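Local coordinates for protein ATP-dependent DNA helicase (Mycobacterium smegmatis, PDB 5V9X) that uses ATP hydrolysis to translocate 3'-to-5' along single-stranded DNA and unwind RNA:DNA hybrids, as a bacterial helicase of the Lhr family, at residues 303-306 against 307-311; 650-654 against 655-659; 800-803 against 804-808; 828-832 against 833-837. All blocks are in the same frame, centred on the assembly; numbering follows the deposited sequence.

Interaction 1: 303-306 against 307-311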
loop_
_atom_site.group_PDB
_atom_site.type_symbol
_atom_site.label_atom_id
_atom_site.label_comp_id
_atom_site.label_asym_id
_atom_site.label_seq_id
_atom_site.Cartn_x
_atom_site.Cartn_y
_atom_site.Cartn_z
ATOM N N ALA A 303 -11.815 12.859 2.083
ATOM C CA ALA A 303 -12.520 12.376 3.267
ATOM C C ALA A 303 -13.099 13.533 4.076
ATOM O O ALA A 303 -14.253 13.484 4.517
ATOM C CB ALA A 303 -11.579 11.529 4.125
ATOM N N GLU A 304 -12.302 14.586 4.288
ATOM C CA GLU A 304 -12.821 15.788 4.934
ATOM C C GLU A 304 -13.954 16.399 4.119
ATOM O O GLU A 304 -14.967 16.837 4.677
ATOM C CB GLU A 304 -11.702 16.812 5.130
ATOM C CG GLU A 304 -10.582 16.376 6.061
ATOM C CD GLU A 304 -10.998 16.363 7.519
ATOM O OE1 GLU A 304 -10.401 15.591 8.299
ATOM O OE2 GLU A 304 -11.920 17.124 7.888
ATOM N N ARG A 305 -13.798 16.434 2.793
ATOM C CA ARG A 305 -14.823 17.006 1.927
ATOM C C ARG A 305 -16.136 16.240 2.039
ATOM O O ARG A 305 -17.190 16.829 2.302
ATOM C CB ARG A 305 -14.339 17.007 0.479
ATOM C CG ARG A 305 -13.731 18.306 0.001
ATOM C CD ARG A 305 -13.676 18.293 -1.512
ATOM N NE ARG A 305 -14.991 17.999 -2.072
ATOM C CZ ARG A 305 -15.200 17.549 -3.306
ATOM N NH1 ARG A 305 -14.174 17.330 -4.117
ATOM N NH2 ARG A 305 -16.436 17.312 -3.725
ATOM N N LEU A 306 -16.089 14.923 1.825
ATOM C CA LEU A 306 -17.309 14.122 1.854
ATOM C C LEU A 306 -17.990 14.196 3.212
ATOM O O LEU A 306 -19.221 14.296 3.290
ATOM C CB LEU A 306 -16.995 12.673 1.491
ATOM C CG LEU A 306 -16.851 12.386 -0.002
ATOM C CD1 LEU A 306 -16.333 10.977 -0.230
ATOM C CD2 LEU A 306 -18.186 12.589 -0.705
ATOM N N THR A 307 -17.209 14.155 4.295
ATOM C CA THR A 307 -17.792 14.283 5.626
ATOM C C THR A 307 -18.552 15.596 5.770
ATOM O O THR A 307 -19.631 15.637 6.373
ATOM C CB THR A 307 -16.702 14.176 6.689
ATOM O OG1 THR A 307 -15.933 12.990 6.462
ATOM C CG2 THR A 307 -17.318 14.115 8.074
ATOM N N SER A 308 -18.005 16.683 5.217
ATOM C CA SER A 308 -18.728 17.950 5.206
ATOM C C SER A 308 -20.028 17.829 4.421
ATOM O O SER A 308 -21.080 18.301 4.867
ATOM C CB SER A 308 -17.850 19.052 4.612
ATOM O OG SER A 308 -16.562 19.063 5.202
ATOM N N ARG A 309 -19.977 17.186 3.254
ATOM C CA ARG A 309 -21.156 17.105 2.399
ATOM C C ARG A 309 -22.221 16.198 3.006
ATOM O O ARG A 309 -23.400 16.567 3.065
ATOM C CB ARG A 309 -20.760 16.610 1.008
ATOM C CG ARG A 309 -19.680 17.438 0.341
ATOM C CD ARG A 309 -20.138 18.862 0.089
ATOM N NE ARG A 309 -19.059 19.675 -0.461
ATOM C CZ ARG A 309 -18.295 20.490 0.259
ATOM N NH1 ARG A 309 -18.498 20.612 1.566
ATOM N NH2 ARG A 309 -17.332 21.188 -0.326
ATOM N N LEU A 310 -21.824 15.004 3.457
ATOM C CA LEU A 310 -22.796 14.063 4.007
ATOM C C LEU A 310 -23.520 14.654 5.211
ATOM O O LEU A 310 -24.721 14.423 5.398
ATOM C CB LEU A 310 -22.107 12.751 4.384
ATOM C CG LEU A 310 -21.365 12.022 3.259
ATOM C CD1 LEU A 310 -20.862 10.662 3.730
ATOM C CD2 LEU A 310 -22.236 11.886 2.017
ATOM N N ASN A 311 -22.812 15.433 6.031
ATOM C CA ASN A 311 -23.466 16.087 7.158
ATOM C C ASN A 311 -24.404 17.192 6.685
ATOM O O ASN A 311 -25.530 17.310 7.181
ATOM C CB ASN A 311 -22.418 16.638 8.124
ATOM C CG ASN A 311 -21.683 15.543 8.875
ATOM O OD1 ASN A 311 -22.203 14.442 9.054
ATOM N ND2 ASN A 311 -20.468 15.843 9.321
#
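T307 OG1 donates to A303 O at 2.6 Å, and T307 N donates to the same carbonyl oxygen at 3.0 Å, the two donors arriving from opposite faces of the carbonyl plane. S308 repeats the pattern one residue on: OG reaches E304 O at 2.8 Å while S308 N reaches it from the other face. In both residues the hydroxyl oxygen stands anti to the carbonyl carbon (chi1 -52° and -49°), which folds it back over the preceding turn, so each carbonyl is gripped twice and each hydroxyl is satisfied within the helix. The element is helix 300-318 of the second RecA-like domain, flanking its parallel sheet. L310 N meets L306 O at 2.7 Å in a nearly straight bond. L306 and L310 both touch V380 of strand 378-381, and helix 276-288 covers them with E280, I283 and V284. R305 NE and R309 NH2, like charges, are 4.3 Å apart; R305 NH1 forms a salt bridge to a DNA phosphate, and the R305 guanidinium also makes a cation-pi contact with W276. On the T307 side E304 OE1 is hydrogen-bonded to H356 NE2.

Interaction 2: 650-654 against 655-659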
loop_
_atom_site.group_PDB
_atom_site.type_symbol
_atom_site.label_atom_id
_atom_site.label_comp_id
_atom_site.label_asym_id
_atom_site.label_seq_id
_atom_site.Cartn_x
_atom_site.Cartn_y
_atom_site.Cartn_z
ATOM N N LYS A 650 -26.614 -9.092 -18.954
ATOM C CA LYS A 650 -26.306 -10.232 -18.092
ATOM C C LYS A 650 -24.943 -10.059 -17.435
ATOM O O LYS A 650 -24.784 -10.290 -16.231
ATOM C CB LYS A 650 -26.330 -11.536 -18.892
ATOM C CG LYS A 650 -27.484 -11.704 -19.861
ATOM C CD LYS A 650 -27.187 -12.867 -20.801
ATOM C CE LYS A 650 -27.984 -12.780 -22.091
ATOM N NZ LYS A 650 -27.275 -13.465 -23.208
ATOM N N ARG A 651 -23.944 -9.654 -18.222
ATOM C CA ARG A 651 -22.587 -9.519 -17.707
ATOM C C ARG A 651 -22.508 -8.464 -16.611
ATOM O O ARG A 651 -21.827 -8.660 -15.598
ATOM C CB ARG A 651 -21.636 -9.173 -18.852
ATOM C CG ARG A 651 -20.177 -9.102 -18.460
ATOM C CD ARG A 651 -19.560 -10.484 -18.379
ATOM N NE ARG A 651 -18.196 -10.477 -18.900
ATOM C CZ ARG A 651 -17.117 -10.237 -18.165
ATOM N NH1 ARG A 651 -17.234 -9.996 -16.869
ATOM N NH2 ARG A 651 -15.917 -10.245 -18.728
ATOM N N CYS A 652 -23.200 -7.338 -16.794
ATOM C CA CYS A 652 -23.133 -6.262 -15.812
ATOM C C CYS A 652 -23.843 -6.626 -14.514
ATOM O O CYS A 652 -23.439 -6.164 -13.441
ATOM C CB CYS A 652 -23.729 -4.979 -16.395
ATOM S SG CYS A 652 -22.776 -4.251 -17.748
ATOM N N GLN A 653 -24.891 -7.451 -14.583
ATOM C CA GLN A 653 -25.696 -7.711 -13.394
ATOM C C GLN A 653 -25.009 -8.653 -12.413
ATOM O O GLN A 653 -25.241 -8.549 -11.203
ATOM C CB GLN A 653 -27.065 -8.266 -13.793
ATOM C CG GLN A 653 -27.992 -7.215 -14.384
ATOM C CD GLN A 653 -28.118 -5.979 -13.506
ATOM O OE1 GLN A 653 -28.162 -6.074 -12.276
ATOM N NE2 GLN A 653 -28.172 -4.811 -14.134
ATOM N N LYS A 654 -24.170 -9.569 -12.893
ATOM C CA LYS A 654 -23.385 -10.387 -11.976
ATOM C C LYS A 654 -22.215 -9.622 -11.370
ATOM O O LYS A 654 -21.444 -10.205 -10.597
ATOM C CB LYS A 654 -22.892 -11.657 -12.677
ATOM C CG LYS A 654 -22.310 -11.437 -14.059
ATOM C CD LYS A 654 -22.085 -12.764 -14.768
ATOM C CE LYS A 654 -23.388 -13.537 -14.916
ATOM N NZ LYS A 654 -23.200 -14.798 -15.686
ATOM N N MET A 655 -22.065 -8.342 -11.704
ATOM C CA MET A 655 -21.169 -7.439 -10.999
ATOM C C MET A 655 -21.897 -6.531 -10.022
ATOM O O MET A 655 -21.240 -5.807 -9.266
ATOM C CB MET A 655 -20.389 -6.575 -11.994
ATOM C CG MET A 655 -19.368 -7.341 -12.795
ATOM S SD MET A 655 -18.607 -6.341 -14.077
ATOM C CE MET A 655 -17.563 -7.577 -14.837
ATOM N N GLY A 656 -23.228 -6.547 -10.022
ATOM C CA GLY A 656 -23.987 -5.677 -9.150
ATOM C C GLY A 656 -24.217 -4.285 -9.684
ATOM O O GLY A 656 -24.489 -3.373 -8.897
ATOM N N PHE A 657 -24.103 -4.088 -10.998
ATOM C CA PHE A 657 -24.379 -2.789 -11.604
ATOM C C PHE A 657 -25.767 -2.302 -11.212
ATOM O O PHE A 657 -26.743 -3.055 -11.272
ATOM C CB PHE A 657 -24.267 -2.886 -13.129
ATOM C CG PHE A 657 -22.860 -2.761 -13.653
ATOM C CD1 PHE A 657 -21.797 -3.356 -12.992
ATOM C CD2 PHE A 657 -22.607 -2.062 -14.823
ATOM C CE1 PHE A 657 -20.509 -3.241 -13.480
ATOM C CE2 PHE A 657 -21.322 -1.947 -15.316
ATOM C CZ PHE A 657 -20.273 -2.537 -14.643
ATOM N N ALA A 658 -25.851 -1.038 -10.804
ATOM C CA ALA A 658 -27.112 -0.476 -10.343
ATOM C C ALA A 658 -27.184 0.997 -10.715
ATOM O O ALA A 658 -26.167 1.645 -10.975
ATOM C CB ALA A 658 -27.288 -0.656 -8.830
ATOM N N GLY A 659 -28.406 1.521 -10.726
ATOM C CA GLY A 659 -28.638 2.901 -11.103
ATOM C C GLY A 659 -28.655 3.079 -12.606
ATOM O O GLY A 659 -29.645 2.753 -13.267
#
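A Schellman motif ends helix 645-653 and turns the chain into strand 657-659, with C652 O receiving both F657 N at 3.3 Å and M655 N at 3.1 Å. The two donors come from opposite faces of the carbonyl plane; F657 N is the straighter bond (162°), whereas M655 N sits well above the plane. G656 N bonds to Q653 O at 3.1 Å in the type I turn 653-656, and G656 has the positive phi (84°) of a Schellman glycine. Beyond the turn the F657 ring folds back over the helix end. C652 CB lies above one ring face, 3.9 Å from the centroid, in a CH-pi contact, and C652 SG approaches obliquely at 4.1 Å from the F657 centroid. T662 and L665 of helix 661-676 pack on the same pair. M655 runs extended beyond CG, which brings CE to 3.2 Å from R651 NH1. The R651 guanidinium is held by a salt bridge to E639 and a hydrogen bond to Q444. Backbone bonds from G656 and A658 to strand 256-262 then add the short strand at one edge of the parallel sheet, a helix-to-strand connection made by a Schellman turn with glycine at C'.

Interaction 3: 800-803 against 804-808; sequences PLWH and QRQRA
Helix 801-815 starts after P800 at its N-cap, and P800 O, L801 O, W802 O and H803 O take the amides of Q804, R805, Q806 and R807 in successive alpha-helical bonds of 3.0 to 3.2 Å. This first turn belongs to the DEAD/H-associated region, and its side chains meet their partners three or four residues on. R805 runs extended from CG to NE and crosses L801 at a slant: L801 CG lies over the centre of the guanidinium face, 3.6 Å from R805 CZ, and L801 CD2 is 3.3 Å from R805 NH2. The same R805 NH2 forms a salt bridge to E574, while R781 of helix 774-786 touches both L801 and R805. L801 CD1 also brushes Q804 OE1, which has a weak hydrogen bond to R781 NH1. W802 CG stands between the backbone N and the carbonyl carbon (chi1 70°), a placement that brings the indole flat above H803 CB and alongside Q806, with Q806 NE2 near the ring edge. H803 and R807 meet one turn apart: R807, bent at chi2, passes CG over one imidazole face, 4.0 Å from the H803 ring centroid. The guanidinium and imidazole planes are 66° apart, and H803 NE2 sits above the guanidinium centre, 3.3 Å from R807 CZ.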
loop_
_atom_site.group_PDB
_atom_site.type_symbol
_atom_site.label_atom_id
_atom_site.label_comp_id
_atom_site.label_asym_id
_atom_site.label_seq_id
_atom_site.Cartn_x
_atom_site.Cartn_y
_atom_site.Cartn_z
ATOM N N PRO A 800 12.895 19.821 6.492
ATOM C CA PRO A 800 11.751 20.104 5.617
ATOM C C PRO A 800 12.021 19.656 4.189
ATOM O O PRO A 800 13.162 19.438 3.777
ATOM C CB PRO A 800 11.597 21.628 5.710
ATOM C CG PRO A 800 12.920 22.120 6.200
ATOM C CD PRO A 800 13.445 21.046 7.096
ATOM N N LEU A 801 10.936 19.521 3.425
ATOM C CA LEU A 801 11.044 18.933 2.095
ATOM C C LEU A 801 11.885 19.801 1.166
ATOM O O LEU A 801 12.649 19.280 0.345
ATOM C CB LEU A 801 9.651 18.702 1.512
ATOM C CG LEU A 801 9.545 17.614 0.445
ATOM C CD1 LEU A 801 10.203 16.329 0.920
ATOM C CD2 LEU A 801 8.092 17.366 0.126
ATOM N N TRP A 802 11.768 21.128 1.284
ATOM C CA TRP A 802 12.597 22.010 0.469
ATOM C C TRP A 802 14.078 21.802 0.756
ATOM O O TRP A 802 14.916 21.980 -0.136
ATOM C CB TRP A 802 12.214 23.473 0.705
ATOM C CG TRP A 802 12.586 24.001 2.065
ATOM C CD1 TRP A 802 11.781 24.068 3.165
ATOM C CD2 TRP A 802 13.856 24.541 2.467
ATOM N NE1 TRP A 802 12.468 24.613 4.224
ATOM C CE2 TRP A 802 13.743 24.910 3.823
ATOM C CE3 TRP A 802 15.076 24.745 1.813
ATOM C CZ2 TRP A 802 14.802 25.471 4.536
ATOM C CZ3 TRP A 802 16.127 25.302 2.524
ATOM C CH2 TRP A 802 15.982 25.658 3.870
ATOM N N HIS A 803 14.415 21.424 1.990
ATOM C CA HIS A 803 15.811 21.258 2.375
ATOM C C HIS A 803 16.344 19.888 1.978
ATOM O O HIS A 803 17.509 19.765 1.581
ATOM C CB HIS A 803 15.963 21.482 3.877
ATOM C CG HIS A 803 17.383 21.491 4.347
ATOM N ND1 HIS A 803 17.879 20.557 5.230
ATOM C CD2 HIS A 803 18.412 22.319 4.055
ATOM C CE1 HIS A 803 19.153 20.812 5.465
ATOM N NE2 HIS A 803 19.502 21.875 4.763
ATOM N N GLN A 804 15.515 18.846 2.093
ATOM C CA GLN A 804 15.889 17.547 1.544
ATOM C C GLN A 804 16.217 17.666 0.063
ATOM O O GLN A 804 17.259 17.187 -0.393
ATOM C CB GLN A 804 14.765 16.532 1.763
ATOM C CG GLN A 804 14.684 15.959 3.167
ATOM C CD GLN A 804 13.712 14.796 3.268
ATOM O OE1 GLN A 804 13.192 14.317 2.261
ATOM N NE2 GLN A 804 13.463 14.336 4.488
ATOM N N ARG A 805 15.342 18.328 -0.699
ATOM C CA ARG A 805 15.555 18.477 -2.135
ATOM C C ARG A 805 16.861 19.203 -2.432
ATOM O O ARG A 805 17.651 18.760 -3.273
ATOM C CB ARG A 805 14.379 19.227 -2.757
ATOM C CG ARG A 805 13.081 18.460 -2.728
ATOM C CD ARG A 805 11.902 19.398 -2.806
ATOM N NE ARG A 805 10.653 18.672 -2.988
ATOM C CZ ARG A 805 9.452 19.204 -2.798
ATOM N NH1 ARG A 805 9.341 20.469 -2.413
ATOM N NH2 ARG A 805 8.364 18.472 -2.994
ATOM N N GLN A 806 17.101 20.323 -1.749
ATOM C CA GLN A 806 18.303 21.110 -2.009
ATOM C C GLN A 806 19.565 20.305 -1.726
ATOM O O GLN A 806 20.481 20.253 -2.553
ATOM C CB GLN A 806 18.276 22.388 -1.172
ATOM C CG GLN A 806 19.553 23.206 -1.239
ATOM C CD GLN A 806 19.449 24.497 -0.454
ATOM O OE1 GLN A 806 20.198 24.721 0.498
ATOM N NE2 GLN A 806 18.518 25.357 -0.849
ATOM N N ARG A 807 19.626 19.657 -0.559
ATOM C CA ARG A 807 20.814 18.883 -0.215
ATOM C C ARG A 807 20.925 17.620 -1.062
ATOM O O ARG A 807 22.030 17.227 -1.449
ATOM C CB ARG A 807 20.803 18.532 1.272
ATOM C CG ARG A 807 20.974 19.725 2.199
ATOM C CD ARG A 807 22.313 20.417 1.986
ATOM N NE ARG A 807 22.567 21.422 3.015
ATOM C CZ ARG A 807 22.120 22.673 2.963
ATOM N NH1 ARG A 807 21.395 23.075 1.927
ATOM N NH2 ARG A 807 22.394 23.521 3.944
ATOM N N ALA A 808 19.796 16.970 -1.360
ATOM C CA ALA A 808 19.841 15.761 -2.178
ATOM C C ALA A 808 20.237 16.082 -3.614
ATOM O O ALA A 808 21.054 15.373 -4.215
ATOM C CB ALA A 808 18.494 15.039 -2.144
#

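Interaction 4: 828-832 against 833-837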
loop_
_atom_site.group_PDB
_atom_site.type_symbol
_atom_site.label_atom_id
_atom_site.label_comp_id
_atom_site.label_asym_id
_atom_site.label_seq_id
_atom_site.Cartn_x
_atom_site.Cartn_y
_atom_site.Cartn_z
ATOM N N VAL A 828 18.510 3.644 -8.690
ATOM C CA VAL A 828 18.290 2.944 -9.952
ATOM C C VAL A 828 17.626 1.594 -9.701
ATOM O O VAL A 828 16.778 1.148 -10.484
ATOM C CB VAL A 828 19.616 2.791 -10.720
ATOM C CG1 VAL A 828 19.389 2.078 -12.035
ATOM C CG2 VAL A 828 20.246 4.146 -10.977
ATOM N N ARG A 829 17.996 0.928 -8.606
ATOM C CA ARG A 829 17.398 -0.362 -8.280
ATOM C C ARG A 829 15.901 -0.225 -8.020
ATOM O O ARG A 829 15.104 -1.044 -8.494
ATOM C CB ARG A 829 18.114 -0.967 -7.069
ATOM C CG ARG A 829 18.052 -2.484 -6.952
ATOM C CD ARG A 829 16.741 -2.955 -6.351
ATOM N NE ARG A 829 16.356 -2.184 -5.173
ATOM C CZ ARG A 829 15.131 -2.183 -4.658
ATOM N NH1 ARG A 829 14.176 -2.910 -5.221
ATOM N NH2 ARG A 829 14.858 -1.452 -3.584
ATOM N N GLU A 830 15.495 0.808 -7.276
ATOM C CA GLU A 830 14.077 0.973 -6.967
ATOM C C GLU A 830 13.274 1.336 -8.210
ATOM O O GLU A 830 12.189 0.786 -8.435
ATOM C CB GLU A 830 13.883 2.035 -5.884
ATOM C CG GLU A 830 12.415 2.268 -5.540
ATOM C CD GLU A 830 12.203 3.305 -4.453
ATOM O OE1 GLU A 830 13.187 3.945 -4.030
ATOM O OE2 GLU A 830 11.042 3.478 -4.021
ATOM N N CYS A 831 13.787 2.260 -9.028
ATOM C CA CYS A 831 13.054 2.686 -10.217
ATOM C C CYS A 831 12.809 1.518 -11.165
ATOM O O CYS A 831 11.679 1.293 -11.613
ATOM C CB CYS A 831 13.817 3.803 -10.934
ATOM S SG CYS A 831 13.914 5.364 -10.029
ATOM N N LEU A 832 13.859 0.755 -11.473
ATOM C CA LEU A 832 13.754 -0.281 -12.494
ATOM C C LEU A 832 13.001 -1.510 -11.992
ATOM O O LEU A 832 12.258 -2.136 -12.757
ATOM C CB LEU A 832 15.147 -0.678 -12.979
ATOM C CG LEU A 832 16.037 0.421 -13.569
ATOM C CD1 LEU A 832 17.381 -0.155 -13.973
ATOM C CD2 LEU A 832 15.367 1.092 -14.755
ATOM N N GLN A 833 13.176 -1.875 -10.722
ATOM C CA GLN A 833 12.587 -3.096 -10.181
ATOM C C GLN A 833 11.276 -2.865 -9.443
ATOM O O GLN A 833 10.339 -3.655 -9.597
ATOM C CB GLN A 833 13.571 -3.788 -9.235
ATOM C CG GLN A 833 14.874 -4.220 -9.878
ATOM C CD GLN A 833 15.762 -4.971 -8.908
ATOM O OE1 GLN A 833 15.345 -5.299 -7.796
ATOM N NE2 GLN A 833 16.993 -5.245 -9.322
ATOM N N ASP A 834 11.185 -1.807 -8.638
ATOM C CA ASP A 834 10.020 -1.572 -7.792
ATOM C C ASP A 834 8.971 -0.681 -8.442
ATOM O O ASP A 834 7.776 -0.895 -8.228
ATOM C CB ASP A 834 10.449 -0.957 -6.456
ATOM C CG ASP A 834 11.181 -1.941 -5.567
ATOM O OD1 ASP A 834 11.487 -3.058 -6.037
ATOM O OD2 ASP A 834 11.444 -1.601 -4.393
ATOM N N VAL A 835 9.385 0.314 -9.225
ATOM C CA VAL A 835 8.451 1.242 -9.856
ATOM C C VAL A 835 8.091 0.736 -11.245
ATOM O O VAL A 835 6.912 0.538 -11.560
ATOM C CB VAL A 835 9.040 2.663 -9.924
ATOM C CG1 VAL A 835 8.011 3.638 -10.476
ATOM C CG2 VAL A 835 9.518 3.098 -8.551
ATOM N N TYR A 836 9.102 0.533 -12.087
ATOM C CA TYR A 836 8.876 0.014 -13.425
ATOM C C TYR A 836 8.619 -1.492 -13.380
ATOM O O TYR A 836 8.847 -2.165 -12.370
ATOM C CB TYR A 836 10.073 0.300 -14.335
ATOM C CG TYR A 836 10.389 1.765 -14.560
ATOM C CD1 TYR A 836 9.424 2.749 -14.379
ATOM C CD2 TYR A 836 11.660 2.161 -14.961
ATOM C CE1 TYR A 836 9.719 4.085 -14.588
ATOM C CE2 TYR A 836 11.963 3.494 -15.171
ATOM C CZ TYR A 836 10.991 4.451 -14.984
ATOM O OH TYR A 836 11.295 5.778 -15.193
ATOM N N ASP A 837 8.133 -2.016 -14.507
ATOM C CA ASP A 837 7.991 -3.454 -14.738
ATOM C C ASP A 837 8.547 -3.709 -16.137
ATOM O O ASP A 837 7.801 -3.773 -17.116
ATOM C CB ASP A 837 6.536 -3.911 -14.598
ATOM C CG ASP A 837 6.380 -5.420 -14.699
ATOM O OD1 ASP A 837 7.400 -6.125 -14.854
ATOM O OD2 ASP A 837 5.228 -5.903 -14.627
#
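R829 and Q833 touch where their side chains cross at about a right angle near the end of helix 822-835, and the arginine reaches on to D834. From CB, its CG stands anti to the backbone N (chi1 -155°) and packs against Q833, 3.8 Å from NE2. R829 CD comes next, with Q833 OE1 as its nearest neighbour. Bends at chi2 and chi3 then turn the guanidinium toward the next residue. Q833 OE1 lies at the guanidinium edge; at the tip R829 NH1 meets D834 OD1 at 2.8 Å in a salt bridge whose hydrogen bond is weak, bent to 123°; the carboxylate and guanidinium planes stand 75° apart. R829 NH2 has a second carboxylate partner, E826, one turn back. The backbone widens here into a pi-type turn: E830 O accepts V835 N at 3.0 Å as well as D834 N, and C831 O takes Y836 N at 2.7 Å. L832 CD2 meets the edge of the Y836 ring, 3.9 Å from Y836 CD2. E830 forms salt bridges with R779 of helix 774-786 and with K200. Y836 is packed against L775 of that helix, P712 and L715 of helix 707-725, and V766 of helix 759-769.

From the N terminus, interaction 1 comes first, on helix 300-318 beside the second parallel sheet and the bound DNA. Interaction 2 follows, carrying the chain from helix 645-653 into the edge strand of that same sheet; their centres are 28 Å apart. Interactions 3 and 4 lie on consecutive helices, 801-815 and 822-835, with centres about 23 Å apart, and both pack against helix 774-786. Each contact closes only a turn of backbone, so the four run in series and none nests within or crosses another. Interactions 2 and 3 lie on opposite sides of the chain's centre, as do interactions 1 and 4.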